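Local atomic coordinates of annexin A8 (Homo sapiens, PDB entry 1W3W), a protein that binds calcium and acidic phospholipids and acts as an anticoagulant, indirectly inhibiting the thromboplastin-specific complex of the blood coagulation cascade. Residues P93-E98 / R129-A134; A259-Y264 / D273-R278; K301-M306 / S321-D326. All coordinates share one frame; numbering follows the deposited sequence.

Contact 1: P93-E98 / R129-A134; sequences PPYRYE and REIMKA
Tyr95 turns one face of its ring to Glu130. The CB of Glu130 stands 4.0 Å from the ring centroid, 26° off the ring normal, in a CH-pi contact displaced toward the CG and CD2 side. Pro94 CB lies over the centre of the opposite face, so the ring is held between the two. The Glu130 carboxylate is not stacked on it; the two planes are 61° apart. Ile131 crosses Tyr95 at about a right angle, with CG1 4.0 Å from Tyr95 CB. Ile131 CD1 reaches further and meets Glu98 CB at 3.6 Å. Glu98 is bent at chi2 (92°), which folds its carboxylate back to the start of its own helix. Glu98 OE2 accepts from Tyr95 N at 2.9 Å, on the syn side but tilted out of the carboxylate plane, while OE1 forms a salt bridge to Arg123. Ala134 CB rests against Tyr95 O and lies 3.9 Å from Arg96 CG. NE of Arg96 forms a salt bridge to Asp138. Tyr95 sits at the N-cap position of helix 96-107, three residues before Glu98. The contact seats this helix start on helix 125-139 within the helical bundle of the second annexin repeat.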
loop_
_atom_site.group_PDB
_atom_site.type_symbol
_atom_site.label_atom_id
_atom_site.label_comp_id
_atom_site.label_asym_id
_atom_site.label_seq_id
_atom_site.Cartn_x
_atom_site.Cartn_y
_atom_site.Cartn_z
ATOM N N PRO A 93 -12.982 -5.818 1.103
ATOM C CA PRO A 93 -12.204 -6.657 2.014
ATOM C C PRO A 93 -10.706 -6.489 1.725
ATOM O O PRO A 93 -10.324 -6.132 0.600
ATOM C CB PRO A 93 -12.666 -8.087 1.688
ATOM C CG PRO A 93 -13.896 -7.953 0.877
ATOM C CD PRO A 93 -13.853 -6.610 0.215
ATOM N N PRO A 94 -9.861 -6.747 2.706
ATOM C CA PRO A 94 -8.419 -6.801 2.456
ATOM C C PRO A 94 -8.075 -7.795 1.326
ATOM O O PRO A 94 -8.800 -8.771 1.117
ATOM C CB PRO A 94 -7.841 -7.277 3.792
ATOM C CG PRO A 94 -8.962 -7.582 4.649
ATOM C CD PRO A 94 -10.198 -7.012 4.108
ATOM N N TYR A 95 -7.006 -7.497 0.592
ATOM C CA TYR A 95 -6.500 -8.319 -0.513
ATOM C C TYR A 95 -7.290 -8.111 -1.784
ATOM O O TYR A 95 -6.708 -7.860 -2.838
ATOM C CB TYR A 95 -6.370 -9.815 -0.137
ATOM C CG TYR A 95 -5.766 -10.000 1.232
ATOM C CD1 TYR A 95 -4.651 -9.259 1.620
ATOM C CD2 TYR A 95 -6.343 -10.862 2.163
ATOM C CE1 TYR A 95 -4.113 -9.383 2.883
ATOM C CE2 TYR A 95 -5.809 -10.989 3.432
ATOM C CZ TYR A 95 -4.698 -10.248 3.783
ATOM O OH TYR A 95 -4.165 -10.370 5.040
ATOM N N ARG A 96 -8.601 -8.190 -1.704
ATOM C CA ARG A 96 -9.442 -7.744 -2.798
ATOM C C ARG A 96 -9.272 -6.259 -3.063
ATOM O O ARG A 96 -9.297 -5.844 -4.218
ATOM C CB ARG A 96 -10.911 -8.073 -2.526
ATOM C CG ARG A 96 -11.161 -9.561 -2.491
ATOM C CD ARG A 96 -12.617 -9.973 -2.637
ATOM N NE ARG A 96 -13.265 -9.245 -3.730
ATOM C CZ ARG A 96 -14.579 -9.113 -3.884
ATOM N NH1 ARG A 96 -15.429 -9.673 -3.025
ATOM N NH2 ARG A 96 -15.047 -8.413 -4.911
ATOM N N TYR A 97 -9.045 -5.464 -2.016
ATOM C CA TYR A 97 -8.808 -4.034 -2.186
ATOM C C TYR A 97 -7.555 -3.763 -3.009
ATOM O O TYR A 97 -7.591 -3.007 -3.982
ATOM C CB TYR A 97 -8.672 -3.339 -0.830
ATOM C CG TYR A 97 -8.409 -1.863 -0.953
ATOM C CD1 TYR A 97 -9.191 -1.062 -1.792
ATOM C CD2 TYR A 97 -7.395 -1.253 -0.227
ATOM C CE1 TYR A 97 -8.958 0.296 -1.899
ATOM C CE2 TYR A 97 -7.170 0.107 -0.322
ATOM C CZ TYR A 97 -7.945 0.876 -1.166
ATOM O OH TYR A 97 -7.706 2.231 -1.269
ATOM N N GLU A 98 -6.444 -4.381 -2.615
ATOM C CA GLU A 98 -5.175 -4.227 -3.331
ATOM C C GLU A 98 -5.264 -4.731 -4.778
ATOM O O GLU A 98 -4.710 -4.119 -5.690
ATOM C CB GLU A 98 -4.030 -4.925 -2.584
ATOM C CG GLU A 98 -3.579 -4.186 -1.336
ATOM C CD GLU A 98 -4.291 -4.645 -0.075
ATOM O OE1 GLU A 98 -3.739 -4.413 1.008
ATOM O OE2 GLU A 98 -5.390 -5.235 -0.147
ATOM N N ARG A 129 0.181 -13.596 -2.017
ATOM C CA ARG A 129 -0.488 -14.802 -2.485
ATOM C C ARG A 129 -1.996 -14.595 -2.475
ATOM O O ARG A 129 -2.670 -15.002 -3.401
ATOM C CB ARG A 129 -0.130 -16.015 -1.612
ATOM C CG ARG A 129 -0.817 -17.322 -2.072
ATOM C CD ARG A 129 -1.192 -18.311 -0.960
ATOM N NE ARG A 129 -0.391 -18.131 0.249
ATOM C CZ ARG A 129 0.894 -18.461 0.365
ATOM N NH1 ARG A 129 1.555 -19.018 -0.645
ATOM N NH2 ARG A 129 1.525 -18.238 1.510
ATOM N N GLU A 130 -2.506 -13.952 -1.427
ATOM C CA GLU A 130 -3.933 -13.640 -1.303
ATOM C C GLU A 130 -4.369 -12.599 -2.314
ATOM O O GLU A 130 -5.445 -12.691 -2.868
ATOM C CB GLU A 130 -4.260 -13.138 0.114
ATOM C CG GLU A 130 -4.076 -14.178 1.204
ATOM C CD GLU A 130 -4.933 -15.413 0.975
ATOM O OE1 GLU A 130 -4.410 -16.536 1.137
ATOM O OE2 GLU A 130 -6.124 -15.259 0.624
ATOM N N ILE A 131 -3.528 -11.602 -2.548
ATOM C CA ILE A 131 -3.839 -10.568 -3.529
ATOM C C ILE A 131 -3.893 -11.175 -4.945
ATOM O O ILE A 131 -4.782 -10.862 -5.729
ATOM C CB ILE A 131 -2.817 -9.418 -3.425
ATOM C CG1 ILE A 131 -3.074 -8.624 -2.140
ATOM C CG2 ILE A 131 -2.912 -8.512 -4.635
ATOM C CD1 ILE A 131 -1.934 -7.732 -1.698
ATOM N N MET A 132 -2.950 -12.059 -5.247
ATOM C CA MET A 132 -2.915 -12.745 -6.541
ATOM C C MET A 132 -4.156 -13.584 -6.797
ATOM O O MET A 132 -4.683 -13.598 -7.903
ATOM C CB MET A 132 -1.680 -13.636 -6.623
ATOM C CG MET A 132 -0.445 -12.862 -6.981
ATOM S SD MET A 132 1.010 -13.908 -7.007
ATOM C CE MET A 132 1.567 -13.672 -8.549
ATOM N N LYS A 133 -4.625 -14.276 -5.767
ATOM C CA LYS A 133 -5.829 -15.089 -5.873
ATOM C C LYS A 133 -7.046 -14.210 -6.093
ATOM O O LYS A 133 -7.890 -14.509 -6.937
ATOM C CB LYS A 133 -6.007 -15.940 -4.610
ATOM C CG LYS A 133 -7.344 -16.675 -4.537
ATOM C CD LYS A 133 -7.226 -18.024 -3.805
ATOM C CE LYS A 133 -7.065 -17.854 -2.293
ATOM N NZ LYS A 133 -7.819 -18.912 -1.534
ATOM N N ALA A 134 -7.139 -13.115 -5.339
ATOM C CA ALA A 134 -8.250 -12.182 -5.468
ATOM C C ALA A 134 -8.287 -11.555 -6.861
ATOM O O ALA A 134 -9.361 -11.399 -7.439
ATOM C CB ALA A 134 -8.159 -11.081 -4.398
#

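Contact 2: A259-Y264 / D273-R278; sequences AERLYY and DGTLIR
Arg261 and Leu262 of helix 254-266 meet Thr275, Leu276 and Arg278 of helix 273-283. These are two neighbouring helices of the fourth annexin repeat, joined through a connection that supplies calcium ligands: Met266 at the end of the first helix, then Gly268 and Gly270 in the loop. The short segments run roughly antiparallel, at 147°, with axes 9.0 Å apart. Leu262 and Leu276 form the apolar half. Their side chains cross at about a right angle, and Leu262 CD2 touches Leu276 CD1 at 4.0 Å. Leu276 also packs on Tyr315 and Leu319 of helix 313-323. Its side chain is about 4 Å from that of the calcium ligand Met266.

The polar half is built on Arg261. Its chain bends at chi2 (70°) and brings the guanidinium over Thr275, whose CG2 sits 3.8 Å above the guanidinium plane, toward its rim. Arg278 is extended as far as CD and then bends at chi3. Its NH2 makes a weak bond back to Thr275 OG1. Both arginines form salt bridges to Glu118 of the second repeat, and Arg278 adds one to Glu101. These carboxylates probably offset the like charges and tie the repeats together. A leucine in place of Arg261 would probably leave Glu118 OE1 without its salt-bridge mate and the methyl of Thr275 without the guanidinium face it rests on. The guanidinium planes are 37° apart, and Arg261 NH2 approaches the edge of the Arg278 group, with 4.0 Å between Arg261 NH2 and Arg278 NH2.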
loop_
_atom_site.group_PDB
_atom_site.type_symbol
_atom_site.label_atom_id
_atom_site.label_comp_id
_atom_site.label_asym_id
_atom_site.label_seq_id
_atom_site.Cartn_x
_atom_site.Cartn_y
_atom_site.Cartn_z
ATOM N N ALA A 259 4.708 6.069 6.453
ATOM C CA ALA A 259 4.671 7.470 6.888
ATOM C C ALA A 259 5.175 8.368 5.768
ATOM O O ALA A 259 4.601 9.412 5.504
ATOM C CB ALA A 259 5.514 7.688 8.141
ATOM N N GLU A 260 6.266 7.955 5.123
ATOM C CA GLU A 260 6.915 8.750 4.081
ATOM C C GLU A 260 6.067 8.812 2.818
ATOM O O GLU A 260 6.017 9.832 2.131
ATOM C CB GLU A 260 8.296 8.157 3.767
ATOM C CG GLU A 260 9.108 8.946 2.755
ATOM C CD GLU A 260 10.436 8.274 2.453
ATOM O OE1 GLU A 260 11.318 8.250 3.329
ATOM O OE2 GLU A 260 10.579 7.753 1.344
ATOM N N ARG A 261 5.381 7.719 2.531
ATOM C CA ARG A 261 4.466 7.662 1.420
ATOM C C ARG A 261 3.327 8.662 1.603
ATOM O O ARG A 261 2.953 9.376 0.677
ATOM C CB ARG A 261 3.921 6.250 1.310
ATOM C CG ARG A 261 3.373 5.946 0.020
ATOM C CD ARG A 261 4.398 5.840 -1.100
ATOM N NE ARG A 261 3.653 5.364 -2.236
ATOM C CZ ARG A 261 3.726 5.845 -3.466
ATOM N NH1 ARG A 261 4.597 6.796 -3.799
ATOM N NH2 ARG A 261 2.946 5.319 -4.380
ATOM N N LEU A 262 2.793 8.716 2.811
ATOM C CA LEU A 262 1.709 9.631 3.131
ATOM C C LEU A 262 2.182 11.085 3.065
ATOM O O LEU A 262 1.490 11.929 2.513
ATOM C CB LEU A 262 1.142 9.301 4.506
ATOM C CG LEU A 262 0.368 7.984 4.602
ATOM C CD1 LEU A 262 0.031 7.688 6.044
ATOM C CD2 LEU A 262 -0.890 8.072 3.766
ATOM N N TYR A 263 3.364 11.357 3.610
ATOM C CA TYR A 263 3.974 12.690 3.556
ATOM C C TYR A 263 4.122 13.207 2.133
ATOM O O TYR A 263 3.767 14.353 1.840
ATOM C CB TYR A 263 5.344 12.669 4.238
ATOM C CG TYR A 263 6.076 14.002 4.239
ATOM C CD1 TYR A 263 5.695 15.028 5.104
ATOM C CD2 TYR A 263 7.151 14.229 3.371
ATOM C CE1 TYR A 263 6.366 16.250 5.104
ATOM C CE2 TYR A 263 7.833 15.448 3.370
ATOM C CZ TYR A 263 7.427 16.450 4.243
ATOM O OH TYR A 263 8.088 17.648 4.245
ATOM N N TYR A 264 4.633 12.371 1.235
ATOM C CA TYR A 264 4.864 12.819 -0.128
ATOM C C TYR A 264 3.597 12.847 -0.975
ATOM O O TYR A 264 3.547 13.555 -1.966
ATOM C CB TYR A 264 5.995 12.035 -0.793
ATOM C CG TYR A 264 7.365 12.508 -0.327
ATOM C CD1 TYR A 264 8.166 11.706 0.484
ATOM C CD2 TYR A 264 7.840 13.780 -0.664
ATOM C CE1 TYR A 264 9.422 12.141 0.926
ATOM C CE2 TYR A 264 9.089 14.227 -0.218
ATOM C CZ TYR A 264 9.874 13.395 0.575
ATOM O OH TYR A 264 11.107 13.822 1.026
ATOM N N ASP A 273 -4.398 12.028 -3.935
ATOM C CA ASP A 273 -5.465 11.511 -3.108
ATOM C C ASP A 273 -5.560 9.995 -3.177
ATOM O O ASP A 273 -5.874 9.375 -2.191
ATOM C CB ASP A 273 -6.805 12.141 -3.490
ATOM C CG ASP A 273 -6.850 13.598 -3.167
ATOM O OD1 ASP A 273 -6.870 13.969 -1.970
ATOM O OD2 ASP A 273 -6.828 14.453 -4.063
ATOM N N GLY A 274 -5.299 9.414 -4.345
ATOM C CA GLY A 274 -5.295 7.960 -4.496
ATOM C C GLY A 274 -4.346 7.292 -3.513
ATOM O O GLY A 274 -4.699 6.304 -2.865
ATOM N N THR A 275 -3.153 7.862 -3.384
ATOM C CA THR A 275 -2.122 7.359 -2.486
ATOM C C THR A 275 -2.445 7.568 -1.015
ATOM O O THR A 275 -2.182 6.695 -0.182
ATOM C CB THR A 275 -0.788 8.042 -2.837
ATOM O OG1 THR A 275 -0.419 7.644 -4.151
ATOM C CG2 THR A 275 0.352 7.542 -1.977
ATOM N N LEU A 276 -3.001 8.728 -0.698
ATOM C CA LEU A 276 -3.482 9.018 0.648
ATOM C C LEU A 276 -4.570 8.025 1.079
ATOM O O LEU A 276 -4.493 7.419 2.140
ATOM C CB LEU A 276 -4.014 10.455 0.682
ATOM C CG LEU A 276 -4.489 11.070 1.995
ATOM C CD1 LEU A 276 -3.398 11.094 3.051
ATOM C CD2 LEU A 276 -4.963 12.486 1.698
ATOM N N ILE A 277 -5.579 7.852 0.238
ATOM C CA ILE A 277 -6.682 6.950 0.528
ATOM C C ILE A 277 -6.189 5.524 0.724
ATOM O O ILE A 277 -6.494 4.889 1.729
ATOM C CB ILE A 277 -7.735 7.024 -0.600
ATOM C CG1 ILE A 277 -8.508 8.358 -0.503
ATOM C CG2 ILE A 277 -8.659 5.806 -0.556
ATOM C CD1 ILE A 277 -9.323 8.713 -1.733
ATOM N N ARG A 278 -5.414 5.024 -0.232
ATOM C CA ARG A 278 -5.004 3.625 -0.242
ATOM C C ARG A 278 -4.178 3.248 0.974
ATOM O O ARG A 278 -4.381 2.192 1.577
ATOM C CB ARG A 278 -4.217 3.316 -1.522
ATOM C CG ARG A 278 -3.835 1.853 -1.692
ATOM C CD ARG A 278 -3.120 1.555 -3.016
ATOM N NE ARG A 278 -1.986 2.452 -3.188
ATOM C CZ ARG A 278 -1.943 3.514 -3.995
ATOM N NH1 ARG A 278 -2.960 3.855 -4.755
ATOM N NH2 ARG A 278 -0.861 4.262 -4.022
#

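Contact 3: K301-M306 / S321-D326; sequences KTLSSM and SLVGSD
The backbone leaves helix 313-323 at Gly324, with positive phi (76°), and returns past the first turn of helix 303-310, bringing the CA atoms of Asp326 and Ser304 to 6.4 Å. Asp326 carries most of the contact. Its CG lies opposite the backbone N (chi1 -161°), which directs the carboxylate at the open N-terminal turn of the helix. OD1 is gripped twice by Ser304. Ser304 N donates at 2.9 Å to Asp326 OD1, nearly in line with the C-O bond and with an N-H...O angle of 157°. Ser304 OG gives the second bond, 2.7 Å long, to the anti lone pair of Asp326 OD1. The other oxygen, OD2, takes a bond from a water that in turn accepts from Leu303 N. Thus the carboxylate serves two amides of the helix start, one directly and one through water. The positive end of the helix dipole would probably favour its negative charge.

Thr302 slides past Asp326 in the opposite direction, with CB 3.5 Å from Asp326 OD1. Its own OG1 accepts from Ser305 N and, through another water, is linked to Asp326 O. A third water joins Ser304 OG to Gly324 O. Below this polar layer, Val323 CG1 packs against Ser304 OG at 3.5 Å and more loosely against Leu303 CD2. Leu303 continues into the core beside Leu262, Met266 and Phe295. Thr302 caps helix 303-310, and Asp326 of the C-terminal tail binds its first turn as well, through Ser304, fastening that tail to the fourth annexin repeat.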
loop_
_atom_site.group_PDB
_atom_site.type_symbol
_atom_site.label_atom_id
_atom_site.label_comp_id
_atom_site.label_asym_id
_atom_site.label_seq_id
_atom_site.Cartn_x
_atom_site.Cartn_y
_atom_site.Cartn_z
ATOM N N LYS A 301 5.508 17.135 12.927
ATOM C CA LYS A 301 4.096 17.499 12.908
ATOM C C LYS A 301 3.258 16.231 12.749
ATOM O O LYS A 301 3.773 15.201 12.309
ATOM C CB LYS A 301 3.795 18.455 11.763
ATOM C CG LYS A 301 4.362 18.051 10.417
ATOM C CD LYS A 301 3.956 19.060 9.328
ATOM C CE LYS A 301 5.158 19.737 8.666
ATOM N NZ LYS A 301 5.221 21.210 8.953
ATOM N N THR A 302 1.980 16.301 13.108
ATOM C CA THR A 302 1.104 15.127 13.024
ATOM C C THR A 302 0.567 14.882 11.606
ATOM O O THR A 302 0.459 15.797 10.799
ATOM C CB THR A 302 -0.070 15.254 13.981
ATOM O OG1 THR A 302 -0.900 16.348 13.580
ATOM C CG2 THR A 302 0.396 15.600 15.417
ATOM N N LEU A 303 0.230 13.626 11.330
ATOM C CA LEU A 303 -0.427 13.230 10.099
ATOM C C LEU A 303 -1.718 14.045 9.878
ATOM O O LEU A 303 -1.968 14.556 8.790
ATOM C CB LEU A 303 -0.765 11.734 10.174
ATOM C CG LEU A 303 -1.505 11.135 8.982
ATOM C CD1 LEU A 303 -0.742 11.358 7.711
ATOM C CD2 LEU A 303 -1.727 9.646 9.229
ATOM N N SER A 304 -2.515 14.167 10.931
ATOM C CA SER A 304 -3.788 14.900 10.882
ATOM C C SER A 304 -3.634 16.367 10.490
ATOM O O SER A 304 -4.463 16.894 9.765
ATOM C CB SER A 304 -4.500 14.796 12.227
ATOM O OG SER A 304 -4.845 13.449 12.466
ATOM N N SER A 305 -2.557 17.019 10.930
ATOM C CA SER A 305 -2.352 18.431 10.610
ATOM C C SER A 305 -2.142 18.618 9.108
ATOM O O SER A 305 -2.623 19.603 8.521
ATOM C CB SER A 305 -1.193 19.051 11.421
ATOM O OG SER A 305 0.096 18.742 10.859
ATOM N N MET A 306 -1.447 17.675 8.479
ATOM C CA MET A 306 -1.259 17.745 7.042
ATOM C C MET A 306 -2.530 17.414 6.288
ATOM O O MET A 306 -2.843 18.048 5.281
ATOM C CB MET A 306 -0.086 16.863 6.594
ATOM C CG MET A 306 1.209 17.630 6.622
ATOM S SD MET A 306 2.557 16.739 5.938
ATOM C CE MET A 306 2.446 17.246 4.258
ATOM N N SER A 321 -11.708 10.927 10.897
ATOM C CA SER A 321 -12.433 9.952 11.715
ATOM C C SER A 321 -11.688 8.614 11.726
ATOM O O SER A 321 -11.556 7.979 12.771
ATOM C CB SER A 321 -13.863 9.790 11.205
ATOM O OG SER A 321 -14.628 8.941 12.036
ATOM N N LEU A 322 -11.157 8.221 10.566
ATOM C CA LEU A 322 -10.380 6.989 10.423
ATOM C C LEU A 322 -9.062 7.047 11.168
ATOM O O LEU A 322 -8.683 6.105 11.846
ATOM C CB LEU A 322 -10.058 6.742 8.946
ATOM C CG LEU A 322 -11.058 5.952 8.130
ATOM C CD1 LEU A 322 -10.615 5.998 6.678
ATOM C CD2 LEU A 322 -11.163 4.512 8.632
ATOM N N VAL A 323 -8.358 8.164 11.031
ATOM C CA VAL A 323 -7.058 8.353 11.665
ATOM C C VAL A 323 -7.202 8.364 13.188
ATOM O O VAL A 323 -6.346 7.853 13.896
ATOM C CB VAL A 323 -6.377 9.650 11.158
ATOM C CG1 VAL A 323 -5.106 9.952 11.940
ATOM C CG2 VAL A 323 -6.050 9.533 9.665
ATOM N N GLY A 324 -8.287 8.950 13.681
ATOM C CA GLY A 324 -8.549 9.039 15.107
ATOM C C GLY A 324 -7.709 10.094 15.809
ATOM O O GLY A 324 -7.051 10.923 15.173
ATOM N N SER A 325 -7.730 10.061 17.135
ATOM C CA SER A 325 -7.007 11.055 17.924
ATOM C C SER A 325 -5.520 11.099 17.535
ATOM O O SER A 325 -4.864 10.078 17.424
ATOM C CB SER A 325 -7.165 10.797 19.430
ATOM O OG SER A 325 -6.613 11.889 20.159
ATOM N N ASP A 326 -5.009 12.307 17.323
ATOM C CA ASP A 326 -3.661 12.498 16.825
ATOM C C ASP A 326 -3.006 13.716 17.496
ATOM O O ASP A 326 -2.717 14.714 16.825
ATOM C CB ASP A 326 -3.753 12.678 15.307
ATOM C CG ASP A 326 -2.447 12.435 14.592
ATOM O OD1 ASP A 326 -2.416 12.708 13.379
ATOM O OD2 ASP A 326 -1.417 11.982 15.125
HETATM O O HOH W 1 -3.054 16.740 15.235
HETATM O O HOH W 2 0.750 11.829 13.507
HETATM O O HOH W 3 -7.466 12.858 13.193
#

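How the contacts relate
From the N terminus, contact 1 closes a loop of 30 residues, mostly helix, in the second repeat. Contact 2 then closes a short loop in the fourth repeat, round three of the four residues that bind calcium. Contact 3 follows in the same repeat and brings the C-terminal tail back to helix 303-310. The three are in series; none encloses or crosses another. In space, contact 2 is the middle piece. Tyr97 of contact 1 packs with its OH against Arg278 and Ile277, joining the second and fourth repeats. Elsewhere, Leu262 and Tyr263 touch Leu303 and Met306 of contact 3. Contacts 1 and 3 do not touch and lie on opposite sides of the chain's centre.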